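Local coordinates for protein 2-nitropropane dioxygenase (Streptomyces ansochromogenes, PDB 3BW2) that binds flavin mononucleotide and probably uses molecular oxygen to oxidise alkyl nitronates, with propionate 3-nitronate the presumed natural substrate, at residues 25-30 with 238-243; 11-16 with 335-340; 56-59 with 64-67; 37-42 with 123-128. One frame throughout, in Å; residues are numbered along the deposited sequence.

How the contacts relate
From the N terminus the chain enters strand 13-15, and contact 2 closes the widest loop by bringing the late helix 333-350 against that strand. Contact 1 is nested inside it and joins helix 25-33 to the short helix that follows the last barrel strand, 233-236. Within that loop contact 4 links strands 38-41 and 125-129 over the strand between them, 65-70, and contact 3, the innermost, folds helix 47-60 back onto that middle strand. The four loops nest without crossing. Backbone bonds between Leu37 and both Ile13 and Gln15 join contact 4 to contact 2. Contacts 1 and 2 both reach the flavin mononucleotide.

Contact 1 (25-30 with 238-243); sequences PQLAAA and TAFLAT. With FMN (flavin mononucleotide), chain B.
Leu27 carries the first segment's side of the contact, meeting Phe240 and Thr243. Its CG stands anti to the backbone N (chi1 176°), which sends both methyls across to the second segment. CD1 comes to 3.5 Å from Thr243 OG1, the two side chains crossing at about a right angle, and also lies obliquely beside the Phe240 ring, 4.3 Å from Phe240 CD1. Further along the helix Ala29 turns to Leu57 and Leu60 of helix 47-60. The hydroxyl touched by Leu27 is engaged: Thr243 OG1 donates to Phe240 O at 2.7 Å, in the carbonyl plane on a lone pair, and Thr243 N gives the same oxygen a second bond. A valine in place of Thr243 would probably cost the turn its side-chain bond, leaving Phe240 O, of its two donors here, with Thr243 N. Upstream, Thr238 N and Thr238 OG1 grip the flavin mononucleotide O3P, at 3.0 and 2.9 Å, and Leu241 CD1 rests 3.9 Å from the C7M methyl. A short helix after the eighth strand, its first turn holding a phosphate through backbone N-H, is the familiar phosphate-binding site of TIM barrels.

Contact 2 (11-16 with 335-340); sequences LPIVQA and RLVEVL. With FMN (flavin mononucleotide), chain B.
Val337 meets Leu11 methyl to methyl: its CG1, anti to the backbone N (chi1 172°), comes to 3.6 Å from Leu11 CD1, with the two side chains crossing obliquely. The same CG1 is also 4.3 Å from Ile13 CD1, so this one branch serves both residues of the first segment. They flank Pro12, the centre of an inverse gamma turn, and both point their side chains to the helix. At the start of the helical segment Arg335 NE gives a hydrogen bond of 2.9 Å to Glu338 OE2, part of a salt bridge within the helix; the donor approaches from above the carboxylate plane, 50° out of it. Leu336 packs on Phe240. Leu340 CB lies 4.1 Å from Ile13 CD1. That methyl, at the end of a side chain extended by chi2 174°, thus touches successive turns of the helix. Leu340 also rests on Leu236 of the neighbouring strand 233-236. At the far end of the first segment Ala16 CB comes to 3.6 Å from flavin mononucleotide C2', beside the ribityl chain. The side chains meet across the contact through aliphatic carbons, with no hydrogen bond between the segments: the last long helix is held on the first barrel strand by hydrophobic contact, and its charged pair is kept on the outer, exposed side.

Contact 3 (56-59 with 64-67); sequences RLRG and PFGV
Leu57 lays its CD2 methyl over one face of the Phe65 ring, a CH-pi contact with CD2 3.7 Å from the ring centroid and 23° off the normal. The methyl is displaced toward the rim, and its nearest ring atom is Phe65 CG at 3.4 Å. The two side chains approach from opposite directions, a Phe65 chi1 of 64° carrying the ring to the Leu57 methyl. The Arg58 side chain crosses that of Phe65 at about a right angle, its CG 4.0 Å from Phe65 CE2 and oblique to the ring. Beyond that carbon its chain runs extended to NE, and the guanidinium, tilted 63° from the ring plane, forms a salt bridge through NH1 with Asp121. Val67 CG2 meets the ring at its edge, in plane, while Cys32 and Ile54 also touch Phe65. Replacing Phe65 with an alanine would probably open a gap under the Leu57 methyl and leave Arg58 CG without its aromatic neighbour. This is the return of a beta-alpha-beta unit, from helix 47-60 into strand 65-70. Dispersion and CH-pi contact join helix to strand, while Arg58 brings its CG to the ring and pairs its charge with Asp121.

Contact 4 (37-42 with 123-128); sequences LGFLAA and VPVVSF
Phe39 reaches across to Ser127 and Val125 inside a TIM barrel, the eight-stranded parallel beta barrel of this flavoenzyme. Strands 38-41 and 125-129 are not neighbours in the sheet, since 65-70 runs between them, so side chains have to span the distance. The far end of the ring does most of this: Phe39 CE2 lies 3.3 Å from Ser127 OG, and Phe39 CZ lies 4.0 Å from Val125 CG1, both partners standing obliquely to the ring. Two residues before Phe39, Leu37 CD2 meets Val125 CG2 at 4.2 Å. Val125 thus splits its branches, CG1 going to the aromatic ring and CG2 to the leucine. What positions this group is the intervening strand. Gly66 bonds through its backbone to Gly38 and Leu40 on one flank, and Val67 bonds to Val125 and Ser127 on the other. The Phe39 ring, turned to a chi1 of -112° away from the staggered positions, lies across that strand, with Phe39 CD2 3.2 Å from Gly66 C. Further out, Leu40 packs on helix 47-60 on the other side of the sheet, and Leu149 of the next strand touches both Val125 and Ser127. The flavin mononucleotide and the Ser127 side chain have their nearest atoms about 5 Å apart. With chi1 at 66°, Ser127 OG is hydrogen-bonded to Asn68 ND2, the other end of the amide whose OD1 meets the flavin mononucleotide.

Contact 1 (25-30 with 238-243)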
# COMPACT_ATOMS: atom_id res chain seq x y z
N PRO A 25 27.12 -13.71 -3.39
CA PRO A 25 27.75 -13.95 -2.08
C PRO A 25 28.31 -12.69 -1.42
O PRO A 25 28.14 -12.50 -0.22
CB PRO A 25 28.84 -14.97 -2.41
CG PRO A 25 28.19 -15.80 -3.49
CD PRO A 25 27.56 -14.73 -4.37
N GLN A 26 28.99 -11.85 -2.19
CA GLN A 26 29.57 -10.64 -1.62
C GLN A 26 28.53 -9.73 -0.97
O GLN A 26 28.83 -9.05 0.01
CB GLN A 26 30.33 -9.85 -2.68
CG GLN A 26 31.71 -10.41 -2.97
CD GLN A 26 32.55 -9.47 -3.82
OE1 GLN A 26 33.71 -9.76 -4.13
NE2 GLN A 26 31.97 -8.33 -4.20
N LEU A 27 27.31 -9.71 -1.50
CA LEU A 27 26.28 -8.87 -0.91
C LEU A 27 25.84 -9.47 0.43
O LEU A 27 25.85 -8.80 1.46
CB LEU A 27 25.06 -8.75 -1.84
CG LEU A 27 23.86 -7.96 -1.28
CD1 LEU A 27 24.31 -6.58 -0.79
CD2 LEU A 27 22.80 -7.81 -2.37
N ALA A 28 25.46 -10.74 0.40
CA ALA A 28 25.01 -11.43 1.61
C ALA A 28 26.05 -11.34 2.72
O ALA A 28 25.71 -11.06 3.88
CB ALA A 28 24.69 -12.88 1.29
N ALA A 29 27.31 -11.56 2.37
CA ALA A 29 28.38 -11.49 3.36
C ALA A 29 28.47 -10.12 4.03
O ALA A 29 28.56 -10.03 5.25
CB ALA A 29 29.71 -11.84 2.71
N ALA A 30 28.43 -9.05 3.23
CA ALA A 30 28.51 -7.70 3.79
C ALA A 30 27.36 -7.45 4.75
O ALA A 30 27.54 -6.84 5.80
CB ALA A 30 28.51 -6.67 2.68
N THR A 238 14.99 -3.64 -2.68
CA THR A 238 15.40 -2.45 -3.42
C THR A 238 16.49 -1.62 -2.74
O THR A 238 17.41 -1.13 -3.40
CB THR A 238 14.18 -1.54 -3.74
OG1 THR A 238 13.24 -2.27 -4.54
CG2 THR A 238 14.62 -0.30 -4.51
N ALA A 239 16.40 -1.46 -1.42
CA ALA A 239 17.41 -0.69 -0.70
C ALA A 239 18.81 -1.30 -0.88
O ALA A 239 19.79 -0.57 -0.97
CB ALA A 239 17.05 -0.62 0.79
N PHE A 240 18.89 -2.62 -0.96
CA PHE A 240 20.19 -3.28 -1.14
C PHE A 240 20.57 -3.46 -2.61
O PHE A 240 21.74 -3.66 -2.94
CB PHE A 240 20.20 -4.63 -0.44
CG PHE A 240 20.37 -4.53 1.05
CD1 PHE A 240 21.60 -4.18 1.60
CD2 PHE A 240 19.28 -4.73 1.90
CE1 PHE A 240 21.75 -4.03 2.98
CE2 PHE A 240 19.43 -4.59 3.28
CZ PHE A 240 20.67 -4.23 3.82
N LEU A 241 19.58 -3.37 -3.50
CA LEU A 241 19.80 -3.52 -4.94
C LEU A 241 20.76 -2.45 -5.42
O LEU A 241 21.57 -2.67 -6.34
CB LEU A 241 18.46 -3.38 -5.68
CG LEU A 241 18.40 -3.56 -7.19
CD1 LEU A 241 18.81 -4.97 -7.56
CD2 LEU A 241 16.97 -3.32 -7.66
N ALA A 242 20.69 -1.29 -4.78
CA ALA A 242 21.51 -0.13 -5.13
C ALA A 242 22.92 -0.10 -4.53
O ALA A 242 23.71 0.77 -4.89
CB ALA A 242 20.75 1.14 -4.73
N THR A 243 23.23 -1.02 -3.62
CA THR A 243 24.55 -1.04 -2.99
C THR A 243 25.64 -1.57 -3.91
O THR A 243 25.36 -2.24 -4.91
CB THR A 243 24.54 -1.87 -1.66
OG1 THR A 243 24.22 -3.24 -1.94
CG2 THR A 243 23.53 -1.30 -0.69
N1 FMN B . 11.87 -12.48 -3.39
C2 FMN B . 12.12 -13.86 -3.35
O2 FMN B . 11.59 -14.55 -2.49
N3 FMN B . 12.97 -14.45 -4.27
C4 FMN B . 13.62 -13.74 -5.26
O4 FMN B . 14.38 -14.31 -6.06
C4A FMN B . 13.39 -12.33 -5.31
N5 FMN B . 14.03 -11.55 -6.27
C5A FMN B . 13.85 -10.16 -6.32
C6 FMN B . 14.54 -9.40 -7.30
C7 FMN B . 14.40 -7.97 -7.40
C7M FMN B . 15.69 -7.26 -7.86
C8 FMN B . 13.54 -7.37 -6.41
C8M FMN B . 13.75 -5.95 -5.87
C9 FMN B . 12.81 -8.12 -5.44
C9A FMN B . 12.97 -9.53 -5.38
N10 FMN B . 12.29 -10.32 -4.42
C10 FMN B . 12.51 -11.72 -4.37
C1' FMN B . 11.21 -9.71 -3.53
C2' FMN B . 11.85 -9.43 -2.14
O2' FMN B . 11.84 -10.63 -1.38
C3' FMN B . 11.05 -8.37 -1.32
O3' FMN B . 9.72 -8.87 -1.19
C4' FMN B . 10.99 -6.97 -1.96
O4' FMN B . 12.31 -6.63 -2.40
C5' FMN B . 10.48 -5.91 -0.94
O5' FMN B . 10.41 -4.58 -1.53
P FMN B . 11.61 -3.46 -1.59
O1P FMN B . 12.08 -3.99 -0.28
O2P FMN B . 10.41 -2.54 -1.74
O3P FMN B . 12.06 -4.23 -2.83

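Contact 2 (11-16 with 335-340)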
# COMPACT_ATOMS: atom_id res chain seq x y z
N LEU A 11 20.68 -7.33 14.35
CA LEU A 11 19.77 -6.32 13.84
C LEU A 11 18.56 -6.92 13.13
O LEU A 11 18.68 -7.91 12.42
CB LEU A 11 20.52 -5.38 12.89
CG LEU A 11 21.70 -4.63 13.53
CD1 LEU A 11 22.52 -3.94 12.45
CD2 LEU A 11 21.19 -3.62 14.55
N PRO A 12 17.38 -6.32 13.32
CA PRO A 12 16.12 -6.77 12.72
C PRO A 12 16.05 -6.38 11.25
O PRO A 12 15.04 -5.85 10.78
CB PRO A 12 15.07 -6.04 13.55
CG PRO A 12 15.74 -4.72 13.79
CD PRO A 12 17.16 -5.12 14.16
N ILE A 13 17.13 -6.65 10.53
CA ILE A 13 17.22 -6.30 9.13
C ILE A 13 17.57 -7.49 8.26
O ILE A 13 18.56 -8.18 8.50
CB ILE A 13 18.30 -5.22 8.91
CG1 ILE A 13 18.03 -4.03 9.83
CG2 ILE A 13 18.33 -4.80 7.45
CD1 ILE A 13 19.13 -2.98 9.81
N VAL A 14 16.74 -7.73 7.25
CA VAL A 14 16.97 -8.85 6.34
C VAL A 14 17.16 -8.35 4.92
O VAL A 14 16.36 -7.56 4.42
CB VAL A 14 15.78 -9.83 6.36
CG1 VAL A 14 16.05 -11.00 5.41
CG2 VAL A 14 15.52 -10.33 7.77
N GLN A 15 18.23 -8.80 4.27
CA GLN A 15 18.48 -8.42 2.89
C GLN A 15 17.70 -9.43 2.06
O GLN A 15 17.97 -10.63 2.09
CB GLN A 15 19.97 -8.50 2.55
CG GLN A 15 20.26 -8.51 1.06
CD GLN A 15 20.81 -9.84 0.59
OE1 GLN A 15 20.31 -10.44 -0.38
NE2 GLN A 15 21.84 -10.32 1.27
N ALA A 16 16.71 -8.94 1.32
CA ALA A 16 15.87 -9.80 0.51
C ALA A 16 16.65 -10.57 -0.55
O ALA A 16 17.58 -10.03 -1.17
CB ALA A 16 14.78 -8.98 -0.16
N ARG A 335 27.75 -0.43 5.02
CA ARG A 335 27.54 0.94 5.48
C ARG A 335 26.04 1.25 5.49
O ARG A 335 25.57 2.01 6.33
CB ARG A 335 28.29 1.93 4.59
CG ARG A 335 29.79 1.63 4.42
CD ARG A 335 30.50 1.30 5.75
NE ARG A 335 30.45 2.40 6.72
CZ ARG A 335 31.26 3.46 6.72
NH1 ARG A 335 32.20 3.61 5.79
NH2 ARG A 335 31.13 4.38 7.66
N LEU A 336 25.30 0.66 4.56
CA LEU A 336 23.85 0.88 4.50
C LEU A 336 23.19 0.29 5.75
O LEU A 336 22.23 0.85 6.28
CB LEU A 336 23.24 0.24 3.25
CG LEU A 336 21.71 0.28 3.18
CD1 LEU A 336 21.23 1.74 3.17
CD2 LEU A 336 21.23 -0.45 1.94
N VAL A 337 23.70 -0.85 6.20
CA VAL A 337 23.16 -1.48 7.40
C VAL A 337 23.40 -0.55 8.58
O VAL A 337 22.53 -0.37 9.43
CB VAL A 337 23.81 -2.85 7.67
CG1 VAL A 337 23.37 -3.38 9.02
CG2 VAL A 337 23.43 -3.84 6.56
N GLU A 338 24.60 0.05 8.62
CA GLU A 338 24.95 0.97 9.70
C GLU A 338 24.04 2.19 9.70
O GLU A 338 23.58 2.63 10.76
CB GLU A 338 26.42 1.40 9.57
CG GLU A 338 27.41 0.26 9.74
CD GLU A 338 28.85 0.68 9.50
OE1 GLU A 338 29.74 -0.19 9.62
OE2 GLU A 338 29.09 1.88 9.21
N VAL A 339 23.78 2.75 8.52
CA VAL A 339 22.91 3.91 8.42
C VAL A 339 21.49 3.52 8.85
O VAL A 339 20.84 4.23 9.62
CB VAL A 339 22.86 4.47 6.98
CG1 VAL A 339 21.85 5.60 6.88
CG2 VAL A 339 24.24 4.96 6.58
N LEU A 340 21.01 2.38 8.35
CA LEU A 340 19.68 1.92 8.72
C LEU A 340 19.59 1.71 10.23
O LEU A 340 18.59 2.06 10.85
CB LEU A 340 19.33 0.63 7.98
CG LEU A 340 19.19 0.75 6.45
CD1 LEU A 340 19.05 -0.63 5.83
CD2 LEU A 340 17.96 1.61 6.12
N1 FMN B . 11.87 -12.48 -3.39
C2 FMN B . 12.12 -13.86 -3.35
O2 FMN B . 11.59 -14.55 -2.49
N3 FMN B . 12.97 -14.45 -4.27
C4 FMN B . 13.62 -13.74 -5.26
O4 FMN B . 14.38 -14.31 -6.06
C4A FMN B . 13.39 -12.33 -5.31
N5 FMN B . 14.03 -11.55 -6.27
C5A FMN B . 13.85 -10.16 -6.32
C6 FMN B . 14.54 -9.40 -7.30
C7 FMN B . 14.40 -7.97 -7.40
C7M FMN B . 15.69 -7.26 -7.86
C8 FMN B . 13.54 -7.37 -6.41
C8M FMN B . 13.75 -5.95 -5.87
C9 FMN B . 12.81 -8.12 -5.44
C9A FMN B . 12.97 -9.53 -5.38
N10 FMN B . 12.29 -10.32 -4.42
C10 FMN B . 12.51 -11.72 -4.37
C1' FMN B . 11.21 -9.71 -3.53
C2' FMN B . 11.85 -9.43 -2.14
O2' FMN B . 11.84 -10.63 -1.38
C3' FMN B . 11.05 -8.37 -1.32
O3' FMN B . 9.72 -8.87 -1.19
C4' FMN B . 10.99 -6.97 -1.96
O4' FMN B . 12.31 -6.63 -2.40
C5' FMN B . 10.48 -5.91 -0.94
O5' FMN B . 10.41 -4.58 -1.53
P FMN B . 11.61 -3.46 -1.59
O1P FMN B . 12.08 -3.99 -0.28
O2P FMN B . 10.41 -2.54 -1.74
O3P FMN B . 12.06 -4.23 -2.83

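Contact 3 (56-59 with 64-67)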
# COMPACT_ATOMS: atom_id res chain seq x y z
N ARG A 56 30.72 -20.52 -1.35
CA ARG A 56 31.42 -19.25 -1.50
C ARG A 56 31.15 -18.36 -0.29
O ARG A 56 32.08 -17.84 0.33
CB ARG A 56 30.91 -18.55 -2.77
CG ARG A 56 31.62 -17.26 -3.13
CD ARG A 56 32.84 -17.53 -4.00
NE ARG A 56 34.09 -17.20 -3.31
CZ ARG A 56 34.44 -15.97 -2.95
NH1 ARG A 56 35.59 -15.77 -2.33
NH2 ARG A 56 33.64 -14.95 -3.22
N LEU A 57 29.88 -18.21 0.05
CA LEU A 57 29.47 -17.38 1.18
C LEU A 57 30.02 -17.84 2.52
O LEU A 57 30.39 -17.02 3.36
CB LEU A 57 27.94 -17.32 1.23
CG LEU A 57 27.33 -16.40 2.28
CD1 LEU A 57 27.89 -14.98 2.13
CD2 LEU A 57 25.82 -16.41 2.13
N ARG A 58 30.06 -19.15 2.74
CA ARG A 58 30.58 -19.69 4.00
C ARG A 58 32.05 -19.31 4.16
O ARG A 58 32.56 -19.22 5.27
CB ARG A 58 30.41 -21.21 4.04
CG ARG A 58 28.98 -21.65 4.30
CD ARG A 58 28.80 -23.14 4.02
NE ARG A 58 27.53 -23.65 4.51
CZ ARG A 58 27.02 -24.83 4.17
NH1 ARG A 58 27.67 -25.62 3.33
NH2 ARG A 58 25.85 -25.22 4.68
N GLY A 59 32.72 -19.09 3.03
CA GLY A 59 34.12 -18.70 3.07
C GLY A 59 34.24 -17.21 3.28
O GLY A 59 35.32 -16.71 3.59
N PRO A 64 25.05 -16.32 10.31
CA PRO A 64 23.84 -16.86 9.68
C PRO A 64 23.40 -16.13 8.42
O PRO A 64 23.49 -14.90 8.33
CB PRO A 64 22.79 -16.75 10.79
CG PRO A 64 23.60 -16.79 12.05
CD PRO A 64 24.77 -15.91 11.70
N PHE A 65 22.93 -16.90 7.44
CA PHE A 65 22.45 -16.36 6.18
C PHE A 65 21.30 -17.22 5.68
O PHE A 65 21.05 -18.31 6.22
CB PHE A 65 23.59 -16.36 5.15
CG PHE A 65 24.08 -17.74 4.79
CD1 PHE A 65 23.40 -18.52 3.86
CD2 PHE A 65 25.23 -18.26 5.39
CE1 PHE A 65 23.85 -19.80 3.54
CE2 PHE A 65 25.68 -19.54 5.08
CZ PHE A 65 24.99 -20.31 4.15
N GLY A 66 20.60 -16.74 4.66
CA GLY A 66 19.49 -17.50 4.13
C GLY A 66 19.63 -17.81 2.65
O GLY A 66 20.44 -17.21 1.94
N VAL A 67 18.84 -18.78 2.21
CA VAL A 67 18.81 -19.19 0.81
C VAL A 67 17.32 -19.26 0.46
O VAL A 67 16.53 -19.87 1.18
CB VAL A 67 19.46 -20.59 0.60
CG1 VAL A 67 19.34 -21.01 -0.86
CG2 VAL A 67 20.93 -20.55 1.02

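Contact 4 (37-42 with 123-128)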
# COMPACT_ATOMS: atom_id res chain seq x y z
N LEU A 37 20.79 -10.14 8.19
CA LEU A 37 20.70 -11.48 7.63
C LEU A 37 20.83 -11.42 6.12
O LEU A 37 19.91 -10.99 5.42
CB LEU A 37 19.35 -12.12 7.99
CG LEU A 37 19.15 -13.56 7.50
CD1 LEU A 37 20.17 -14.48 8.19
CD2 LEU A 37 17.74 -14.03 7.81
N GLY A 38 21.99 -11.84 5.62
CA GLY A 38 22.22 -11.84 4.19
C GLY A 38 21.47 -12.99 3.56
O GLY A 38 21.20 -13.99 4.22
N PHE A 39 21.13 -12.86 2.28
CA PHE A 39 20.38 -13.89 1.58
C PHE A 39 20.92 -14.20 0.19
O PHE A 39 21.39 -13.31 -0.53
CB PHE A 39 18.91 -13.47 1.41
CG PHE A 39 17.95 -14.30 2.21
CD1 PHE A 39 17.46 -13.84 3.42
CD2 PHE A 39 17.52 -15.54 1.74
CE1 PHE A 39 16.56 -14.60 4.17
CE2 PHE A 39 16.62 -16.30 2.47
CZ PHE A 39 16.14 -15.83 3.69
N LEU A 40 20.86 -15.48 -0.18
CA LEU A 40 21.27 -15.92 -1.50
C LEU A 40 19.97 -16.26 -2.22
O LEU A 40 19.00 -16.68 -1.58
CB LEU A 40 22.15 -17.17 -1.42
CG LEU A 40 23.58 -17.02 -0.91
CD1 LEU A 40 24.25 -18.40 -0.85
CD2 LEU A 40 24.37 -16.09 -1.82
N ALA A 41 19.95 -16.08 -3.53
CA ALA A 41 18.76 -16.38 -4.32
C ALA A 41 19.04 -17.60 -5.18
O ALA A 41 19.94 -17.58 -6.01
CB ALA A 41 18.41 -15.18 -5.20
N ALA A 42 18.27 -18.67 -4.97
CA ALA A 42 18.46 -19.88 -5.77
C ALA A 42 17.53 -19.88 -6.98
O ALA A 42 17.61 -20.76 -7.84
CB ALA A 42 18.21 -21.12 -4.90
N VAL A 123 21.63 -25.06 5.85
CA VAL A 123 22.00 -23.66 5.96
C VAL A 123 21.14 -23.12 7.10
O VAL A 123 20.14 -23.73 7.48
CB VAL A 123 21.73 -22.88 4.65
CG1 VAL A 123 22.53 -23.50 3.51
CG2 VAL A 123 20.24 -22.88 4.34
N PRO A 124 21.52 -21.96 7.67
CA PRO A 124 20.75 -21.39 8.78
C PRO A 124 19.28 -21.07 8.51
O PRO A 124 18.41 -21.37 9.33
CB PRO A 124 21.55 -20.14 9.13
CG PRO A 124 22.95 -20.52 8.76
CD PRO A 124 22.74 -21.18 7.42
N VAL A 125 19.00 -20.46 7.36
CA VAL A 125 17.64 -20.06 7.01
C VAL A 125 17.31 -20.35 5.55
O VAL A 125 18.14 -20.15 4.67
CB VAL A 125 17.44 -18.54 7.25
CG1 VAL A 125 15.99 -18.14 6.94
CG2 VAL A 125 17.81 -18.18 8.69
N VAL A 126 16.09 -20.81 5.31
CA VAL A 126 15.62 -21.08 3.95
C VAL A 126 14.24 -20.45 3.83
O VAL A 126 13.39 -20.62 4.71
CB VAL A 126 15.50 -22.59 3.66
CG1 VAL A 126 14.80 -22.81 2.32
CG2 VAL A 126 16.88 -23.23 3.62
N SER A 127 14.01 -19.70 2.75
CA SER A 127 12.71 -19.08 2.53
C SER A 127 12.15 -19.58 1.21
O SER A 127 12.91 -20.00 0.33
CB SER A 127 12.82 -17.55 2.53
OG SER A 127 13.59 -17.08 1.43
N PHE A 128 10.84 -19.55 1.07
CA PHE A 128 10.18 -20.02 -0.14
C PHE A 128 9.31 -18.93 -0.74
O PHE A 128 8.71 -18.14 -0.02
CB PHE A 128 9.30 -21.24 0.19
CG PHE A 128 10.06 -22.41 0.73
CD1 PHE A 128 10.50 -23.42 -0.12
CD2 PHE A 128 10.36 -22.51 2.08
CE1 PHE A 128 11.23 -24.51 0.37
CE2 PHE A 128 11.08 -23.59 2.58
CZ PHE A 128 11.51 -24.59 1.72